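Putative tryptophan halogenase (Xanthomonas campestris pv. campestris, PDB 6Y1W) is a flavin-dependent halogenase that probably uses reduced FAD to halogenate an aromatic substrate, as related tryptophan halogenases do. Local coordinates at residues I374-Y377 and N378-A381; S418-H421 and R422-F426; V432-Q435 and G436-F440. All coordinates share one frame; numbering follows the deposited sequence. Where two conformers were deposited one is given.

Interaction 1. Residues I374-Y377 and N378-A381; sequences IAEY and NRQA
I374 to Y377 and N378 to A381 are successive turns of helix 371-397, joined by a regular ladder of i to i+4 backbone hydrogen bonds: N378 N to I374 O (2.9 Å), R379 N to A375 O, Q380 N to E376 O and A381 N to Y377 O (3.0 Å). E376 carries the side-chain contact. With CG anti to the backbone N (chi1 171°) and a bend at chi2 (70°), its carboxylate folds forward along the helix to the next turn. There Q380 NE2 meets E376 OE2 at 2.7 Å, almost straight (172°) and within the amide plane, on the anti lone pair of OE2. R379, bent at chi3, turns its guanidinium to the same carboxylate; the charges pair, but how closely is uncertain, since the modelled NH1 lies too near, and the further bond from R379 NH2 to E376 OE2 (3.3 Å) is weak. On another side of the helix, N378 lies alongside I374, ND2 against CG2 at 3.5 Å, while N378 OD1 accepts from W329 N and the buried Y377 OH is hydrogen-bonded to G357 O. A glutamate suits this buried place because one oxygen can take the Q380 amide while the other is bordered by H421 of the second subunit; the nearby positive charge of R379 would probably help to stabilise the carboxylate.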
loop_
_atom_site.group_PDB
_atom_site.type_symbol
_atom_site.label_atom_id
_atom_site.label_comp_id
_atom_site.label_asym_id
_atom_site.label_seq_id
_atom_site.Cartn_x
_atom_site.Cartn_y
_atom_site.Cartn_z
ATOM N N ILE A 374 14.165 15.251 1.604
ATOM C CA ILE A 374 15.253 14.277 1.626
ATOM C C ILE A 374 14.907 13.138 2.579
ATOM O O ILE A 374 15.098 11.946 2.273
ATOM C CB ILE A 374 16.570 14.975 2.022
ATOM C CG1 ILE A 374 17.019 16.004 0.964
ATOM C CG2 ILE A 374 17.713 13.933 2.324
ATOM C CD1 ILE A 374 18.156 16.895 1.409
ATOM N N ALA A 375 14.388 13.487 3.759
ATOM C CA ALA A 375 14.072 12.473 4.762
ATOM C C ALA A 375 12.983 11.519 4.283
ATOM O O ALA A 375 13.059 10.308 4.525
ATOM C CB ALA A 375 13.645 13.164 6.067
ATOM N N GLU A 376 11.941 12.048 3.642
ATOM C CA GLU A 376 10.870 11.207 3.130
ATOM C C GLU A 376 11.402 10.284 2.037
ATOM O O GLU A 376 11.098 9.082 2.025
ATOM C CB GLU A 376 9.737 12.080 2.610
ATOM C CG GLU A 376 8.608 11.370 1.849
ATOM C CD GLU A 376 7.724 10.482 2.710
ATOM O OE1 GLU A 376 7.637 10.722 3.926
ATOM O OE2 GLU A 376 7.115 9.530 2.160
ATOM N N TYR A 377 12.231 10.839 1.145
ATOM C CA TYR A 377 12.806 10.048 0.063
ATOM C C TYR A 377 13.604 8.876 0.614
ATOM O O TYR A 377 13.407 7.728 0.197
ATOM C CB TYR A 377 13.674 10.953 -0.821
ATOM C CG TYR A 377 14.235 10.275 -2.076
ATOM C CD1 TYR A 377 15.367 9.492 -2.011
ATOM C CD2 TYR A 377 13.617 10.446 -3.307
ATOM C CE1 TYR A 377 15.874 8.852 -3.147
ATOM C CE2 TYR A 377 14.138 9.798 -4.475
ATOM C CZ TYR A 377 15.275 9.029 -4.363
ATOM O OH TYR A 377 15.812 8.383 -5.466
ATOM N N ASN A 378 14.479 9.151 1.582
ATOM C CA ASN A 378 15.335 8.108 2.154
ATOM C C ASN A 378 14.508 7.070 2.875
ATOM O O ASN A 378 14.811 5.878 2.800
ATOM C CB ASN A 378 16.349 8.737 3.106
ATOM C CG ASN A 378 17.437 9.437 2.361
ATOM O OD1 ASN A 378 17.784 9.031 1.234
ATOM N ND2 ASN A 378 17.986 10.508 2.951
ATOM N N ARG A 379 13.447 7.500 3.561
ATOM C CA ARG A 379 12.607 6.543 4.299
ATOM C C ARG A 379 11.944 5.543 3.359
ATOM O O ARG A 379 11.905 4.331 3.633
ATOM C CB ARG A 379 11.549 7.302 5.097
ATOM C CG ARG A 379 10.844 6.456 6.134
ATOM C CD ARG A 379 9.519 7.103 6.536
ATOM N NE ARG A 379 8.451 6.612 5.680
ATOM C CZ ARG A 379 7.686 7.401 4.945
ATOM N NH1 ARG A 379 7.879 8.703 4.994
ATOM N NH2 ARG A 379 6.735 6.893 4.167
ATOM N N GLN A 380 11.385 6.044 2.258
ATOM C CA GLN A 380 10.735 5.176 1.287
ATOM C C GLN A 380 11.751 4.247 0.652
ATOM O O GLN A 380 11.494 3.047 0.506
ATOM C CB GLN A 380 10.041 6.014 0.213
ATOM C CG GLN A 380 8.846 6.844 0.665
ATOM C CD GLN A 380 8.112 7.433 -0.533
ATOM O OE1 GLN A 380 8.184 6.894 -1.652
ATOM N NE2 GLN A 380 7.406 8.539 -0.317
ATOM N N ALA A 381 12.918 4.779 0.304
ATOM C CA ALA A 381 13.940 3.935 -0.320
ATOM C C ALA A 381 14.352 2.807 0.615
ATOM O O ALA A 381 14.488 1.651 0.186
ATOM C CB ALA A 381 15.172 4.766 -0.683
#

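Interaction 2. Residues S418-H421 and R422-F426; sequences SLRH and RMELF
The R420 guanidinium takes E424 at its edge, near its own plane, in one of the two conformers modelled for that glutamate, so the details are tentative. In that conformer R420 NH1 and E424 OE2 form a long salt bridge of 3.7 Å, and the two planar groups are turned 64° against each other, not set as a flat, two-pronged pair. The aliphatic part of the arginine comes nearer, with R420 CG 3.2 Å from E424 OE2. A second flat group, the H421 ring, belongs to the subunit interface: with CG anti to the backbone N (chi1 174°) the ring swings out from the helix, and its NE2 is hydrogen-bonded to E376 OE1 of the second subunit.

The backbone of helix 417-429 carries these groups. M423 N binds L419 O and E424 N binds R420 O, both at 2.9 Å, whereas R422 N to S418 O is stretched to 3.5 Å and weak; R422 CG packs on that same S418 oxygen. An apolar contact follows the helix one turn along: L419 CG touches M423 SD at 3.8 Å, and L419 CD1 lies against M423 CG. Leucine and flexible methionine suit this side, which packs on I393 and L394 of helix 371-397. R422 is buried and needs a counter-charge, found in a salt bridge to E438. The chemistry thus follows the surroundings: greasy residues lie against the helix's own chain, H421, E424 and L425 meet the second subunit, and R420 with E424 makes a long, uncertain ion pair.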
loop_
_atom_site.group_PDB
_atom_site.type_symbol
_atom_site.label_atom_id
_atom_site.label_comp_id
_atom_site.label_asym_id
_atom_site.label_seq_id
_atom_site.Cartn_x
_atom_site.Cartn_y
_atom_site.Cartn_z
ATOM N N SER A 418 11.862 -9.512 10.245
ATOM C CA SER A 418 10.812 -9.206 9.272
ATOM C C SER A 418 10.566 -10.401 8.355
ATOM O O SER A 418 9.416 -10.718 8.032
ATOM C CB SER A 418 11.192 -7.950 8.460
ATOM O OG SER A 418 12.515 -8.007 7.883
ATOM N N LEU A 419 11.637 -11.096 7.951
ATOM C CA LEU A 419 11.457 -12.279 7.112
ATOM C C LEU A 419 10.947 -13.465 7.925
ATOM O O LEU A 419 10.098 -14.227 7.457
ATOM C CB LEU A 419 12.775 -12.645 6.400
ATOM C CG LEU A 419 12.719 -14.001 5.685
ATOM C CD1 LEU A 419 11.660 -13.943 4.555
ATOM C CD2 LEU A 419 14.101 -14.306 5.127
ATOM N N ARG A 420 11.487 -13.650 9.136
ATOM C CA ARG A 420 11.030 -14.764 9.964
ATOM C C ARG A 420 9.521 -14.704 10.167
ATOM O O ARG A 420 8.831 -15.728 10.086
ATOM C CB ARG A 420 11.758 -14.752 11.312
ATOM C CG ARG A 420 11.325 -15.892 12.249
ATOM C CD ARG A 420 12.210 -15.949 13.505
ATOM N NE ARG A 420 13.594 -16.241 13.147
ATOM C CZ ARG A 420 14.061 -17.475 12.960
ATOM N NH1 ARG A 420 13.249 -18.514 13.114
ATOM N NH2 ARG A 420 15.330 -17.676 12.622
ATOM N N HIS A 421 8.987 -13.514 10.456
ATOM C CA HIS A 421 7.549 -13.399 10.660
ATOM C C HIS A 421 6.766 -13.816 9.420
ATOM O O HIS A 421 5.766 -14.548 9.524
ATOM C CB HIS A 421 7.185 -11.964 11.073
ATOM C CG HIS A 421 5.702 -11.723 11.159
ATOM N ND1 HIS A 421 4.934 -12.163 12.220
ATOM C CD2 HIS A 421 4.849 -11.087 10.315
ATOM C CE1 HIS A 421 3.672 -11.812 12.022
ATOM N NE2 HIS A 421 3.594 -11.162 10.871
ATOM N N ARG A 422 7.222 -13.414 8.222
ATOM C CA ARG A 422 6.510 -13.820 7.015
ATOM C C ARG A 422 6.576 -15.330 6.804
ATOM O O ARG A 422 5.569 -15.961 6.465
ATOM C CB ARG A 422 7.082 -13.099 5.780
ATOM C CG ARG A 422 6.965 -11.531 5.855
ATOM C CD ARG A 422 5.861 -11.028 4.936
ATOM N NE ARG A 422 6.119 -9.705 4.393
ATOM C CZ ARG A 422 5.438 -9.144 3.400
ATOM N NH1 ARG A 422 4.431 -9.750 2.809
ATOM N NH2 ARG A 422 5.781 -7.943 2.991
ATOM N N MET A 423 7.745 -15.935 7.018
ATOM C CA MET A 423 7.853 -17.382 6.845
ATOM C C MET A 423 6.996 -18.151 7.841
ATOM O O MET A 423 6.348 -19.143 7.468
ATOM C CB MET A 423 9.325 -17.790 6.974
ATOM C CG MET A 423 10.172 -17.220 5.815
ATOM S SD MET A 423 11.901 -17.706 5.956
ATOM C CE MET A 423 11.774 -19.425 5.360
ATOM N N GLU A 424 6.964 -17.690 9.101
ATOM C CA GLU A 424 6.160 -18.353 10.131
ATOM C C GLU A 424 4.665 -18.198 9.862
ATOM O O GLU A 424 3.889 -19.135 10.065
ATOM C CB GLU A 424 6.552 -17.810 11.515
ATOM C CG GLU A 424 7.903 -18.389 11.985
ATOM C CD GLU A 424 8.449 -17.810 13.286
ATOM O OE1 GLU A 424 7.758 -17.008 13.953
ATOM O OE2 GLU A 424 9.598 -18.175 13.634
ATOM N N LEU A 425 4.239 -17.032 9.389
ATOM C CA LEU A 425 2.842 -16.864 9.009
ATOM C C LEU A 425 2.428 -17.891 7.963
ATOM O O LEU A 425 1.342 -18.478 8.035
ATOM C CB LEU A 425 2.637 -15.442 8.480
ATOM C CG LEU A 425 1.216 -14.942 8.356
ATOM C CD1 LEU A 425 0.533 -14.864 9.727
ATOM C CD2 LEU A 425 1.278 -13.574 7.690
ATOM N N PHE A 426 3.262 -18.096 6.952
ATOM C CA PHE A 426 2.909 -19.054 5.917
ATOM C C PHE A 426 2.983 -20.489 6.464
ATOM O O PHE A 426 2.106 -21.298 6.184
ATOM C CB PHE A 426 3.829 -18.883 4.701
ATOM C CG PHE A 426 3.343 -19.612 3.484
ATOM C CD1 PHE A 426 2.173 -19.223 2.848
ATOM C CD2 PHE A 426 4.001 -20.755 3.044
ATOM C CE1 PHE A 426 1.683 -19.935 1.713
ATOM C CE2 PHE A 426 3.532 -21.471 1.922
ATOM C CZ PHE A 426 2.365 -21.043 1.256
#

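Interaction 3. Residues V432-Q435 and G436-F440; sequences VFHQ and GNELF. With BUD ((2S,3S)-butane-2,3-diol), chain H.
H434 sets CG anti to its main-chain nitrogen (chi1 168°), which carries the imidazole alongside the turn toward E438, while E438 places CG beside its own nitrogen (chi1 -74°) and extends its carboxylate back to Q435. Between them the chain makes a type II' beta turn from Q435 to E438, closed by E438 N to Q435 O at 3.0 Å. G436 fills the second position, whose positive phi (54°) and negative psi are readily taken by a residue without a side chain. Two bonds involving side chains brace the turn: H434 NE2 donates to E438 O at 2.8 Å, near the ring plane, and Q435 N reaches E438 OE1 at 2.9 Å from above the carboxylate plane. Because that oxygen also faces R422, the glutamate joins the turn to helix 417-429, while Q435 OE1 probably accepts from R379 of the second subunit. Beyond the turn, L439 and F440 line a pocket holding butanediol, close to E347, predicted to bind tryptophan. The diol, hydrogen-bonded to A441 N and S444 OG, sets its O1 3.5 Å from F440 CD1, at the ring's edge.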
loop_
_atom_site.group_PDB
_atom_site.type_symbol
_atom_site.label_atom_id
_atom_site.label_comp_id
_atom_site.label_asym_id
_atom_site.label_seq_id
_atom_site.Cartn_x
_atom_site.Cartn_y
_atom_site.Cartn_z
ATOM N N VAL A 432 -0.269 -14.943 3.631
ATOM C CA VAL A 432 0.686 -13.969 3.112
ATOM C C VAL A 432 -0.046 -12.633 3.077
ATOM O O VAL A 432 -1.271 -12.575 2.956
ATOM C CB VAL A 432 1.213 -14.335 1.690
ATOM C CG1 VAL A 432 1.934 -15.711 1.728
ATOM C CG2 VAL A 432 0.066 -14.421 0.675
ATOM N N PHE A 433 0.708 -11.545 3.145
ATOM C CA PHE A 433 0.121 -10.221 2.998
ATOM C C PHE A 433 1.053 -9.374 2.153
ATOM O O PHE A 433 2.235 -9.697 1.969
ATOM C CB PHE A 433 -0.124 -9.563 4.351
ATOM C CG PHE A 433 1.129 -9.290 5.128
ATOM C CD1 PHE A 433 1.662 -10.250 5.979
ATOM C CD2 PHE A 433 1.780 -8.058 5.009
ATOM C CE1 PHE A 433 2.798 -9.998 6.713
ATOM C CE2 PHE A 433 2.916 -7.795 5.717
ATOM C CZ PHE A 433 3.442 -8.763 6.573
ATOM N N HIS A 434 0.506 -8.305 1.596
ATOM C CA HIS A 434 1.300 -7.360 0.839
ATOM C C HIS A 434 1.107 -6.025 1.521
ATOM O O HIS A 434 -0.021 -5.674 1.869
ATOM C CB HIS A 434 0.875 -7.269 -0.631
ATOM C CG HIS A 434 1.478 -6.099 -1.350
ATOM N ND1 HIS A 434 0.884 -4.854 -1.379
ATOM C CD2 HIS A 434 2.633 -5.979 -2.048
ATOM C CE1 HIS A 434 1.647 -4.020 -2.065
ATOM N NE2 HIS A 434 2.718 -4.676 -2.475
ATOM N N GLN A 435 2.197 -5.325 1.772
ATOM C CA GLN A 435 2.125 -4.040 2.464
ATOM C C GLN A 435 2.679 -2.929 1.582
ATOM O O GLN A 435 3.695 -3.115 0.917
ATOM C CB GLN A 435 2.870 -4.083 3.792
ATOM C CG GLN A 435 2.955 -2.721 4.476
ATOM C CD GLN A 435 2.321 -2.719 5.857
ATOM O OE1 GLN A 435 2.612 -3.577 6.691
ATOM N NE2 GLN A 435 1.430 -1.763 6.093
ATOM N N GLY A 436 1.996 -1.783 1.578
ATOM C CA GLY A 436 2.466 -0.551 0.975
ATOM C C GLY A 436 2.878 -0.653 -0.479
ATOM O O GLY A 436 2.092 -1.098 -1.320
ATOM N N ASN A 437 4.112 -0.244 -0.787
ATOM C CA ASN A 437 4.664 -0.440 -2.127
ATOM C C ASN A 437 5.763 -1.483 -2.122
ATOM O O ASN A 437 6.730 -1.354 -2.882
ATOM C CB ASN A 437 5.244 0.826 -2.793
ATOM C CG ASN A 437 4.417 2.051 -2.589
ATOM O OD1 ASN A 437 3.201 2.040 -2.807
ATOM N ND2 ASN A 437 5.079 3.154 -2.247
ATOM N N GLU A 438 5.665 -2.488 -1.246
ATOM C CA GLU A 438 6.564 -3.627 -1.386
ATOM C C GLU A 438 6.461 -4.149 -2.810
ATOM O O GLU A 438 5.372 -4.202 -3.392
ATOM C CB GLU A 438 6.205 -4.730 -0.398
ATOM C CG GLU A 438 6.607 -4.395 1.007
ATOM C CD GLU A 438 5.912 -5.280 2.018
ATOM O OE1 GLU A 438 4.990 -6.047 1.633
ATOM O OE2 GLU A 438 6.302 -5.220 3.204
ATOM N N LEU A 439 7.619 -4.533 -3.363
ATOM C CA LEU A 439 7.633 -5.050 -4.726
ATOM C C LEU A 439 6.877 -6.372 -4.835
ATOM O O LEU A 439 6.098 -6.566 -5.766
ATOM C CB LEU A 439 9.079 -5.213 -5.200
ATOM C CG LEU A 439 9.233 -5.992 -6.504
ATOM C CD1 LEU A 439 8.547 -5.285 -7.686
ATOM C CD2 LEU A 439 10.715 -6.177 -6.795
ATOM N N PHE A 440 7.163 -7.329 -3.954
ATOM C CA PHE A 440 6.720 -8.693 -4.206
ATOM C C PHE A 440 5.267 -8.869 -3.758
ATOM O O PHE A 440 4.919 -8.601 -2.602
ATOM C CB PHE A 440 7.679 -9.679 -3.538
ATOM C CG PHE A 440 9.032 -9.695 -4.223
ATOM C CD1 PHE A 440 9.155 -10.265 -5.480
ATOM C CD2 PHE A 440 10.151 -9.101 -3.640
ATOM C CE1 PHE A 440 10.359 -10.259 -6.128
ATOM C CE2 PHE A 440 11.366 -9.085 -4.283
ATOM C CZ PHE A 440 11.481 -9.671 -5.531
HETATM C C1 BUD H . 8.027 -8.645 -9.998
HETATM O O1 BUD H . 8.144 -10.696 -8.807
HETATM C C2 BUD H . 7.649 -9.381 -8.712
HETATM O O2 BUD H . 5.705 -9.991 -7.333
HETATM C C3 BUD H . 6.124 -9.402 -8.555
HETATM C C4 BUD H . 5.603 -7.961 -8.619
#

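Overall arrangement
Along the chain the three contacts come in series: interaction 1 on helix 371-397, interaction 2 on helix 417-429, and interaction 3 in the loop that leads from that helix to helix 442-451. Interactions 2 and 3, with centres about 13 Å apart, touch directly, F426 packing on V432 and L425 on F433. Interaction 1 lies about 25 Å between centres from interaction 2 and about 18 Å from interaction 3, touching neither within one subunit. Across the dimer they do meet: residues of 374-381 in one subunit face those of 418-426 and 432-440 in the other. All three thus lie on a surface where the two subunits meet, and its loop continues into the diol pocket near the predicted substrate site.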